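Local atomic coordinates of CDA peptide synthetase I (Streptomyces coelicolor, PDB entry 5DU9), a protein that belongs to the condensation-domain family found in nonribosomal peptide synthetases. Residues A273-A276 against A277-R281. The protein carries 1 engineered substitution. Sequence-based numbering, arbitrary orientation.
Sequences AGVA and AFLHR
V275 CG1 is anti to its backbone N (chi1 177°) and L279 CG is anti to its own carbonyl carbon (chi1 -66°), which brings V275 CG1 to 4.2 Å from L279 CD1, an i to i+4 apolar contact one turn apart. The same torsion of L279 brings its CG to 3.3 Å from V275 O, on the far side of that oxygen from its carbonyl carbon. That oxygen also accepts the amide of L279, N to O 2.9 Å, in a nearly straight bond. Three further i to i+4 bonds, A277 N to A273 O at 2.8 Å, F278 N to G274 O and H280 N to A276 O, make the run regular alpha-helix. F278 CG is anti to its backbone N (chi1 -180°), which carries the phenyl ring away from 273-276 while CB remains 3.3 Å from G274 O. The imidazole of H280 likewise leads away from 273-276, and its ND1 is hydrogen-bonded to the carbonyl oxygen of A285. All of this belongs to helix 267-283 of the condensation domain. V275, A276 and L279 pack on strand 287-294, A273 on helix 325-341, while helix 418-437 receives V275, A277 and F278, whose ring meets F428 edge-to-face.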
loop_
_atom_site.group_PDB
_atom_site.type_symbol
_atom_site.label_atom_id
_atom_site.label_comp_id
_atom_site.label_asym_id
_atom_site.label_seq_id
_atom_site.Cartn_x
_atom_site.Cartn_y
_atom_site.Cartn_z
ATOM N N ALA A 273 15.196 -5.551 7.777
ATOM C CA ALA A 273 16.393 -6.346 8.047
ATOM C C ALA A 273 16.048 -7.830 8.168
ATOM O O ALA A 273 16.800 -8.692 7.712
ATOM C CB ALA A 273 17.082 -5.854 9.313
ATOM N N GLY A 274 14.902 -8.123 8.775
ATOM C CA GLY A 274 14.435 -9.491 8.906
ATOM C C GLY A 274 14.175 -10.149 7.564
ATOM O O GLY A 274 14.531 -11.305 7.358
ATOM N N VAL A 275 13.547 -9.418 6.648
ATOM C CA VAL A 275 13.328 -9.938 5.304
ATOM C C VAL A 275 14.671 -10.164 4.608
ATOM O O VAL A 275 14.880 -11.197 3.983
ATOM C CB VAL A 275 12.442 -8.995 4.458
ATOM C CG1 VAL A 275 12.284 -9.536 3.044
ATOM C CG2 VAL A 275 11.078 -8.827 5.100
ATOM N N ALA A 276 15.584 -9.205 4.725
ATOM C CA ALA A 276 16.904 -9.342 4.116
ATOM C C ALA A 276 17.630 -10.574 4.648
ATOM O O ALA A 276 18.217 -11.338 3.887
ATOM C CB ALA A 276 17.735 -8.092 4.364
ATOM N N ALA A 277 17.586 -10.760 5.964
ATOM C CA ALA A 277 18.219 -11.907 6.602
ATOM C C ALA A 277 17.566 -13.213 6.161
ATOM O O ALA A 277 18.245 -14.213 5.930
ATOM C CB ALA A 277 18.151 -11.767 8.116
ATOM N N PHE A 278 16.242 -13.193 6.048
ATOM C CA PHE A 278 15.480 -14.355 5.596
ATOM C C PHE A 278 15.870 -14.755 4.173
ATOM O O PHE A 278 16.091 -15.933 3.885
ATOM C CB PHE A 278 13.980 -14.055 5.674
ATOM C CG PHE A 278 13.102 -15.192 5.230
ATOM C CD1 PHE A 278 12.957 -16.323 6.017
ATOM C CD2 PHE A 278 12.406 -15.121 4.037
ATOM C CE1 PHE A 278 12.143 -17.368 5.617
ATOM C CE2 PHE A 278 11.590 -16.164 3.628
ATOM C CZ PHE A 278 11.462 -17.289 4.422
ATOM N N LEU A 279 15.955 -13.770 3.286
ATOM C CA LEU A 279 16.350 -14.026 1.908
ATOM C C LEU A 279 17.775 -14.557 1.858
ATOM O O LEU A 279 18.063 -15.503 1.134
ATOM C CB LEU A 279 16.232 -12.757 1.061
ATOM C CG LEU A 279 14.819 -12.214 0.851
ATOM C CD1 LEU A 279 14.872 -10.951 0.006
ATOM C CD2 LEU A 279 13.902 -13.245 0.222
ATOM N N HIS A 280 18.664 -13.945 2.635
ATOM C CA HIS A 280 20.060 -14.373 2.674
ATOM C C HIS A 280 20.207 -15.806 3.181
ATOM O O HIS A 280 20.954 -16.603 2.612
ATOM C CB HIS A 280 20.882 -13.430 3.556
ATOM C CG HIS A 280 22.232 -13.971 3.913
ATOM N ND1 HIS A 280 23.267 -14.046 3.008
ATOM C CD2 HIS A 280 22.711 -14.471 5.077
ATOM C CE1 HIS A 280 24.328 -14.568 3.598
ATOM N NE2 HIS A 280 24.017 -14.836 4.853
ATOM N N ARG A 281 19.496 -16.132 4.254
ATOM C CA ARG A 281 19.607 -17.453 4.869
ATOM C C ARG A 281 19.003 -18.534 3.977
ATOM O O ARG A 281 19.483 -19.671 3.950
ATOM C CB ARG A 281 18.922 -17.460 6.236
ATOM C CG ARG A 281 19.309 -18.630 7.129
ATOM C CD ARG A 281 20.665 -18.417 7.791
ATOM N NE ARG A 281 20.928 -19.437 8.805
ATOM C CZ ARG A 281 21.648 -20.539 8.612
ATOM N NH1 ARG A 281 22.215 -20.790 7.437
ATOM N NH2 ARG A 281 21.814 -21.397 9.608
#